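Local coordinates for SIS domain protein (Listeria monocytogenes str. 4b F2365, PDB 3FXA), which is a putative sugar-phosphate isomerase with a SIS domain and probably binds phosphorylated sugars, at residues A[36-41]-A[175-180]; A[53-58]-A[154-159]. All blocks are in the same frame, centred on the assembly; numbering follows the deposited sequence.

Interaction 1: residues A[36-41]-A[175-180]; sequences KTVEKI and MTYMNY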
ATOM      1  N   LYS A  36     -19.180  -6.315  22.748  1.00 16.33           N
ATOM      2  CA  LYS A  36     -18.273  -5.264  23.238  1.00 17.42           C
ATOM      3  C   LYS A  36     -17.577  -4.574  22.071  1.00 16.97           C
ATOM      4  O   LYS A  36     -17.462  -3.339  22.054  1.00 16.75           O
ATOM      5  CB  LYS A  36     -17.239  -5.784  24.244  1.00 18.36           C
ATOM      6  CG  LYS A  36     -17.734  -6.041  25.660  1.00 25.46           C
ATOM      7  CD  LYS A  36     -16.520  -6.035  26.616  1.00 32.59           C
ATOM      8  CE  LYS A  36     -16.886  -6.332  28.062  1.00 34.98           C
ATOM      9  NZ  LYS A  36     -15.714  -6.114  28.968  1.00 38.80           N
ATOM     10  N   THR A  37     -17.187  -5.355  21.060  1.00 17.06           N
ATOM     11  CA  THR A  37     -16.535  -4.793  19.876  1.00 16.00           C
ATOM     12  C   THR A  37     -17.486  -3.870  19.103  1.00 15.26           C
ATOM     13  O   THR A  37     -17.076  -2.793  18.680  1.00 15.13           O
ATOM     14  CB  THR A  37     -15.937  -5.925  18.995  1.00 16.73           C
ATOM     15  OG1 THR A  37     -14.996  -6.672  19.797  1.00 17.14           O
ATOM     16  CG2 THR A  37     -15.258  -5.399  17.743  1.00 15.15           C
ATOM     17  N   VAL A  38     -18.739  -4.290  18.895  1.00 13.30           N
ATOM     18  CA  VAL A  38     -19.736  -3.439  18.236  1.00 14.12           C
ATOM     19  C   VAL A  38     -19.958  -2.128  19.003  1.00 14.79           C
ATOM     20  O   VAL A  38     -19.989  -1.066  18.399  1.00 15.23           O
ATOM     21  CB  VAL A  38     -21.098  -4.158  18.061  1.00 14.37           C
ATOM     22  CG1 VAL A  38     -22.180  -3.198  17.540  1.00 17.21           C
ATOM     23  CG2 VAL A  38     -20.913  -5.420  17.162  1.00 14.74           C
ATOM     24  N   GLU A  39     -20.140  -2.229  20.322  1.00 15.40           N
ATOM     25  CA  GLU A  39     -20.392  -1.075  21.199  1.00 17.25           C
ATOM     26  C   GLU A  39     -19.215  -0.122  21.198  1.00 16.53           C
ATOM     27  O   GLU A  39     -19.382   1.083  20.961  1.00 17.33           O
ATOM     28  CB  GLU A  39     -20.677  -1.539  22.638  1.00 17.25           C
ATOM     29  CG  GLU A  39     -22.003  -2.255  22.802  1.00 19.49           C
ATOM     30  CD  GLU A  39     -22.238  -2.836  24.211  1.00 20.88           C
ATOM     31  OE1 GLU A  39     -21.279  -3.045  24.986  1.00 26.40           O
ATOM     32  OE2 GLU A  39     -23.402  -3.112  24.537  1.00 23.22           O
ATOM     33  N   LYS A  40     -18.035  -0.690  21.417  1.00 16.23           N
ATOM     34  CA  LYS A  40     -16.790   0.095  21.467  1.00 16.13           C
ATOM     35  C   LYS A  40     -16.527   0.845  20.158  1.00 14.53           C
ATOM     36  O   LYS A  40     -16.143   2.017  20.199  1.00 17.45           O
ATOM     37  CB  LYS A  40     -15.595  -0.792  21.806  1.00 17.47           C
ATOM     38  CG  LYS A  40     -14.357  -0.041  22.305  1.00 22.54           C
ATOM     39  CD  LYS A  40     -14.523   0.386  23.763  1.00 26.15           C
ATOM     40  CE  LYS A  40     -13.303   1.132  24.289  1.00 28.86           C
ATOM     41  NZ  LYS A  40     -13.581   1.720  25.628  1.00 30.64           N
ATOM     42  N   ILE A  41     -16.717   0.180  19.012  1.00 14.71           N
ATOM     43  CA  ILE A  41     -16.483   0.800  17.688  1.00 14.90           C
ATOM     44  C   ILE A  41     -17.540   1.864  17.386  1.00 15.64           C
ATOM     45  O   ILE A  41     -17.208   2.929  16.877  1.00 16.43           O
ATOM     46  CB  ILE A  41     -16.292  -0.234  16.554  1.00 12.54           C
ATOM     47  CG1 ILE A  41     -15.013  -1.040  16.808  1.00 13.29           C
ATOM     48  CG2 ILE A  41     -16.272   0.424  15.149  1.00 14.17           C
ATOM     49  CD1 ILE A  41     -14.838  -2.225  15.817  1.00 18.78           C
HETATM   50  N   MSE A 175     -24.051  -0.958  10.909  1.00 12.63           N
HETATM   51  CA  MSE A 175     -24.880  -0.131  10.009  1.00 14.48           C
HETATM   52  C   MSE A 175     -26.263   0.099  10.618  1.00 16.16           C
HETATM   53  O   MSE A 175     -26.776   1.221  10.636  1.00 16.79           O
HETATM   54  CB  MSE A 175     -24.991  -0.767   8.636  1.00 15.44           C
HETATM   55  CG  MSE A 175     -23.664  -0.786   7.883  1.00  9.44           C
HETATM   56 SE   MSE A 175     -23.695  -1.879   6.271  0.75 15.95          SE
HETATM   57  CE  MSE A 175     -24.878  -0.833   5.199  1.00 19.56           C
ATOM     58  N   THR A 176     -26.813  -0.977  11.169  1.00 14.13           N
ATOM     59  CA  THR A 176     -28.111  -0.918  11.871  1.00 15.56           C
ATOM     60  C   THR A 176     -27.957  -0.244  13.246  1.00 16.18           C
ATOM     61  O   THR A 176     -28.767   0.641  13.592  1.00 19.01           O
ATOM     62  CB  THR A 176     -28.766  -2.320  11.981  1.00 15.89           C
ATOM     63  OG1 THR A 176     -29.055  -2.808  10.661  1.00 17.46           O
ATOM     64  CG2 THR A 176     -30.077  -2.234  12.781  1.00 19.31           C
ATOM     65  N   TYR A 177     -26.926  -0.631  14.014  1.00 15.73           N
ATOM     66  CA  TYR A 177     -26.653  -0.101  15.366  1.00 15.70           C
ATOM     67  C   TYR A 177     -26.522   1.416  15.363  1.00 16.42           C
ATOM     68  O   TYR A 177     -27.026   2.075  16.256  1.00 16.96           O
ATOM     69  CB  TYR A 177     -25.352  -0.708  15.951  1.00 14.68           C
ATOM     70  CG  TYR A 177     -25.093  -0.415  17.412  1.00 17.40           C
ATOM     71  CD1 TYR A 177     -24.517   0.794  17.816  1.00 17.59           C
ATOM     72  CD2 TYR A 177     -25.382  -1.360  18.401  1.00 17.21           C
ATOM     73  CE1 TYR A 177     -24.271   1.063  19.168  1.00 18.06           C
ATOM     74  CE2 TYR A 177     -25.141  -1.097  19.753  1.00 21.09           C
ATOM     75  CZ  TYR A 177     -24.590   0.117  20.131  1.00 18.46           C
ATOM     76  OH  TYR A 177     -24.375   0.344  21.463  1.00 21.57           O
HETATM   77  N   MSE A 178     -25.825   1.942  14.362  1.00 16.83           N
HETATM   78  CA  MSE A 178     -25.551   3.391  14.254  1.00 17.28           C
HETATM   79  C   MSE A 178     -26.510   4.162  13.344  1.00 19.29           C
HETATM   80  O   MSE A 178     -26.301   5.376  13.141  1.00 20.59           O
HETATM   81  CB  MSE A 178     -24.125   3.586  13.738  1.00 16.38           C
HETATM   82  CG  MSE A 178     -23.066   2.875  14.571  1.00 13.34           C
HETATM   83 SE   MSE A 178     -21.320   3.352  13.923  0.75 15.10          SE
HETATM   84  CE  MSE A 178     -21.163   5.160  14.667  1.00 17.40           C
ATOM     85  N   ASN A 179     -27.529   3.491  12.787  1.00 18.25           N
ATOM     86  CA  ASN A 179     -28.515   4.113  11.880  1.00 19.04           C
ATOM     87  C   ASN A 179     -27.814   4.749  10.669  1.00 18.85           C
ATOM     88  O   ASN A 179     -28.080   5.893  10.306  1.00 17.53           O
ATOM     89  CB  ASN A 179     -29.398   5.126  12.646  1.00 20.72           C
ATOM     90  CG  ASN A 179     -30.127   4.502  13.826  1.00 23.89           C
ATOM     91  OD1 ASN A 179     -30.006   4.967  14.962  1.00 30.80           O
ATOM     92  ND2 ASN A 179     -30.882   3.446  13.563  1.00 25.80           N
ATOM     93  N   TYR A 180     -26.878   3.991  10.085  1.00 18.54           N
ATOM     94  CA  TYR A 180     -26.111   4.414   8.919  1.00 19.02           C
ATOM     95  C   TYR A 180     -27.075   4.541   7.736  1.00 19.61           C
ATOM     96  O   TYR A 180     -27.975   3.697   7.594  1.00 19.95           O
ATOM     97  CB  TYR A 180     -24.969   3.406   8.644  1.00 18.86           C
ATOM     98  CG  TYR A 180     -24.076   3.764   7.480  1.00 20.82           C
ATOM     99  CD1 TYR A 180     -23.276   4.903   7.533  1.00 24.73           C
ATOM    100  CD2 TYR A 180     -23.974   2.941   6.360  1.00 20.62           C
ATOM    101  CE1 TYR A 180     -22.436   5.244   6.474  1.00 26.59           C
ATOM    102  CE2 TYR A 180     -23.122   3.267   5.286  1.00 24.70           C
ATOM    103  CZ  TYR A 180     -22.360   4.435   5.363  1.00 23.25           C
ATOM    104  OH  TYR A 180     -21.501   4.816   4.349  1.00 33.30           O
TER
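Tyr177 holds its CG anti to the backbone N (chi1 -170°), and this swings the ring off the last turn of its helix toward Val38 and Glu39. Val38 answers with CG1, which is also anti to its own backbone N (chi1 173°) and reaches out to the ring. The methyl lies over one face of the aromatic ring, in a CH-pi contact. Val38 CG1 is 4.2 Å from the centroid of the Tyr177 ring and 28° off the ring normal. It is therefore shifted from the middle of the face toward the CD2 and CG side, and the closest pair is Val38 CG1 to Tyr177 CD2 at 3.8 Å. Glu39 meets the phenol end of the same side chain. Its CG methylene is 3.8 Å from Tyr177 OH and comes in obliquely. Glu39 starts away from the other segment, and of its atoms the CG methylene is the one that meets Tyr177.

The backbones stay apart, with the CA atoms of Val38 and Tyr177 8.2 Å from each other. The ring bridges this gap. Just beyond Tyr177 the helix closes with a Schellman motif at Asn179, where Tyr180 N bonds back to Met175 O at 2.8 Å. Met2 of the second subunit also packs on Tyr177. Helices 31-43 and 157-177 pack side by side on the parallel sheet of the alpha/beta SIS fold: Val38 and Ile41 touch Leu174, while Thr37 packs on Phe167, Val170 and the sheet strands 121-126 and 139-142.

Interaction 2: residues A[53-58]-A[154-159]; sequences CGTSGV and MLATAS
The backbones come nearest at Thr55 and Ala156, whose CA atoms are 7.5 Å apart, where the starts of two helices come near each other, with a water between Thr55 and Leu155. Gly54 and Ala156 are the N-cap residues, and each has positive phi (56° and 60°). The side chains of Thr55 and Ala156 both set out toward the opposite segment. Thr55 CG2 meets Ala156 CB, methyl to methyl, at 4.2 Å. This is a light apolar touch, and the two segments bury little surface between them.

The polar link runs through the water. Thr55 OG1 is anti to the backbone N (chi1 -164°), which carries the hydroxyl out to the water at 3.0 Å. The water in turn donates a hydrogen bond to Leu155 O at 2.7 Å. Thr55 OG1 also bonds to Thr160 OG1, in the first turn of helix 157-177, and Thr160 OG1 bonds to Ala156 O. The Thr55 hydroxyl thus has two links to the other helix start, one direct and one through solvent. Thr55 was modelled in two conformers, so these links belong to the one described here.

Gly54 N bonds to Asp81 OD1 of the third subunit. At the start of helix 157-177 the carboxylate of Glu148 accepts hydrogen bonds from Ala158 N and Ser159 N. Strand 48-51 leads through a glycine-containing turn (Gly54) into helix 55-69, consistent with the Rossmann-like alpha/beta fold of SIS domains. In SIS domains such turns commonly contribute to sugar-phosphate binding, and this one may do so.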
ATOM      1  N   CYS A  53       0.468  -9.076   9.603  1.00 13.54           N
ATOM      2  CA  CYS A  53       1.544  -9.517   8.708  1.00 13.20           C
ATOM      3  C   CYS A  53       1.012 -10.569   7.731  1.00 13.99           C
ATOM      4  O   CYS A  53       0.245 -11.456   8.124  1.00 14.30           O
ATOM      5  CB  CYS A  53       2.661 -10.161   9.515  1.00 13.60           C
ATOM      6  SG  CYS A  53       3.523  -9.065  10.608  1.00 16.23           S
ATOM      7  N   GLY A  54       1.480 -10.500   6.487  1.00 13.96           N
ATOM      8  CA  GLY A  54       1.106 -11.454   5.458  1.00 14.75           C
ATOM      9  C   GLY A  54      -0.397 -11.531   5.267  1.00 15.27           C
ATOM     10  O   GLY A  54      -1.035 -10.511   5.065  1.00 14.32           O
ATOM     11  N   THR A  55      -0.936 -12.747   5.371  1.00 16.49           N
ATOM     12  CA  THR A  55      -2.368 -12.995   5.187  0.50 17.29           C
ATOM     13  C   THR A  55      -3.213 -12.244   6.235  1.00 16.22           C
ATOM     14  O   THR A  55      -4.282 -11.699   5.912  1.00 16.57           O
ATOM     15  CB  THR A  55      -2.659 -14.530   5.133  0.50 17.48           C
ATOM     16  OG1 THR A  55      -3.962 -14.763   4.585  0.50 18.78           O
ATOM     17  CG2 THR A  55      -2.497 -15.202   6.513  0.50 17.09           C
ATOM     18  N   SER A  56      -2.742 -12.215   7.489  1.00 15.55           N
ATOM     19  CA  SER A  56      -3.409 -11.427   8.563  1.00 14.71           C
ATOM     20  C   SER A  56      -3.448  -9.934   8.163  1.00 13.43           C
ATOM     21  O   SER A  56      -4.390  -9.223   8.494  1.00 15.82           O
ATOM     22  CB  SER A  56      -2.712 -11.586   9.904  1.00 14.97           C
ATOM     23  OG  SER A  56      -2.895 -12.878  10.422  1.00 16.90           O
ATOM     24  N   GLY A  57      -2.411  -9.469   7.467  1.00 13.04           N
ATOM     25  CA  GLY A  57      -2.353  -8.129   6.903  1.00 13.51           C
ATOM     26  C   GLY A  57      -3.442  -7.875   5.862  1.00 13.32           C
ATOM     27  O   GLY A  57      -4.013  -6.797   5.865  1.00 14.92           O
ATOM     28  N   VAL A  58      -3.738  -8.858   4.984  1.00 12.41           N
ATOM     29  CA  VAL A  58      -4.786  -8.695   3.977  1.00 13.71           C
ATOM     30  C   VAL A  58      -6.147  -8.615   4.718  1.00 12.91           C
ATOM     31  O   VAL A  58      -6.994  -7.779   4.359  1.00 14.34           O
ATOM     32  CB  VAL A  58      -4.756  -9.762   2.864  1.00 14.64           C
ATOM     33  CG1 VAL A  58      -5.879  -9.481   1.850  1.00 17.73           C
ATOM     34  CG2 VAL A  58      -3.350  -9.813   2.212  1.00 16.85           C
HETATM   35  N   MSE A 154      -0.967 -24.968   6.267  1.00 31.77           N
HETATM   36  CA  MSE A 154      -0.113 -23.765   6.433  1.00 31.73           C
HETATM   37  C   MSE A 154      -0.535 -22.437   5.771  1.00 31.01           C
HETATM   38  O   MSE A 154      -0.220 -21.382   6.328  1.00 33.39           O
HETATM   39  CB  MSE A 154       1.320 -24.124   5.986  1.00 32.02           C
HETATM   40  CG  MSE A 154       2.274 -24.423   7.137  1.00 33.81           C
HETATM   41 SE   MSE A 154       3.776 -25.568   6.717  0.75 35.43          SE
HETATM   42  CE  MSE A 154       3.960 -25.322   4.798  1.00 34.87           C
ATOM     43  N   LEU A 155      -1.195 -22.468   4.608  1.00 28.56           N
ATOM     44  CA  LEU A 155      -1.652 -21.228   3.920  1.00 27.41           C
ATOM     45  C   LEU A 155      -2.595 -20.311   4.726  1.00 26.69           C
ATOM     46  O   LEU A 155      -2.672 -19.113   4.435  1.00 27.25           O
ATOM     47  CB  LEU A 155      -2.316 -21.522   2.553  1.00 27.93           C
ATOM     48  CG  LEU A 155      -1.492 -21.606   1.280  1.00 28.34           C
ATOM     49  CD1 LEU A 155      -2.431 -21.878   0.104  1.00 26.13           C
ATOM     50  CD2 LEU A 155      -0.721 -20.319   1.033  1.00 25.86           C
ATOM     51  N   ALA A 156      -3.313 -20.883   5.693  1.00 24.51           N
ATOM     52  CA  ALA A 156      -4.252 -20.156   6.548  1.00 22.81           C
ATOM     53  C   ALA A 156      -5.406 -19.462   5.778  1.00 21.13           C
ATOM     54  O   ALA A 156      -5.822 -18.374   6.142  1.00 23.09           O
ATOM     55  CB  ALA A 156      -3.483 -19.159   7.467  1.00 23.66           C
ATOM     56  N   THR A 157      -5.928 -20.109   4.730  1.00 16.91           N
ATOM     57  CA  THR A 157      -7.009 -19.564   3.885  1.00 16.62           C
ATOM     58  C   THR A 157      -8.330 -19.524   4.688  1.00 13.91           C
ATOM     59  O   THR A 157      -8.972 -18.476   4.799  1.00 13.88           O
ATOM     60  CB  THR A 157      -7.197 -20.392   2.579  1.00 18.03           C
ATOM     61  OG1 THR A 157      -7.334 -21.776   2.903  1.00 22.32           O
ATOM     62  CG2 THR A 157      -6.004 -20.228   1.614  1.00 19.15           C
ATOM     63  N   ALA A 158      -8.717 -20.652   5.264  1.00 14.59           N
ATOM     64  CA  ALA A 158      -9.908 -20.691   6.121  1.00 14.99           C
ATOM     65  C   ALA A 158      -9.788 -19.731   7.323  1.00 13.51           C
ATOM     66  O   ALA A 158     -10.752 -19.004   7.641  1.00 15.65           O
ATOM     67  CB  ALA A 158     -10.184 -22.106   6.609  1.00 15.43           C
ATOM     68  N   SER A 159      -8.607 -19.695   7.961  1.00 14.85           N
ATOM     69  CA  SER A 159      -8.374 -18.798   9.122  1.00 14.88           C
ATOM     70  C   SER A 159      -8.584 -17.334   8.745  1.00 15.40           C
ATOM     71  O   SER A 159      -9.224 -16.569   9.488  1.00 15.79           O
ATOM     72  CB  SER A 159      -6.966 -19.011   9.714  1.00 15.87           C
ATOM     73  OG  SER A 159      -6.682 -18.110  10.768  1.00 22.19           O
TER
HETATM   74  O   HOH W   1      -4.505 -17.448   3.458  1.00 27.21           O

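How the interactions relate
Both contacts use helix 157-177, interaction 1 at its C-terminal end and interaction 2 at its N-terminal start. They lie on opposite sides of the chain's centre, with their own centres about 26 Å apart, and they do not touch. Each is partly buried, and each also meets the second subunit. Interaction 1 buries more surface, and its contacts are mainly apolar. Interaction 2 is slighter and combines a methyl touch with a water-mediated link and threonine hydroxyl bonds. The chemistry follows the place in the fold. Residues 36-41, within a helix, meet the helix end in residues 175-180, whereas residues 53-58 and 154-159 bring together loop-to-helix turns.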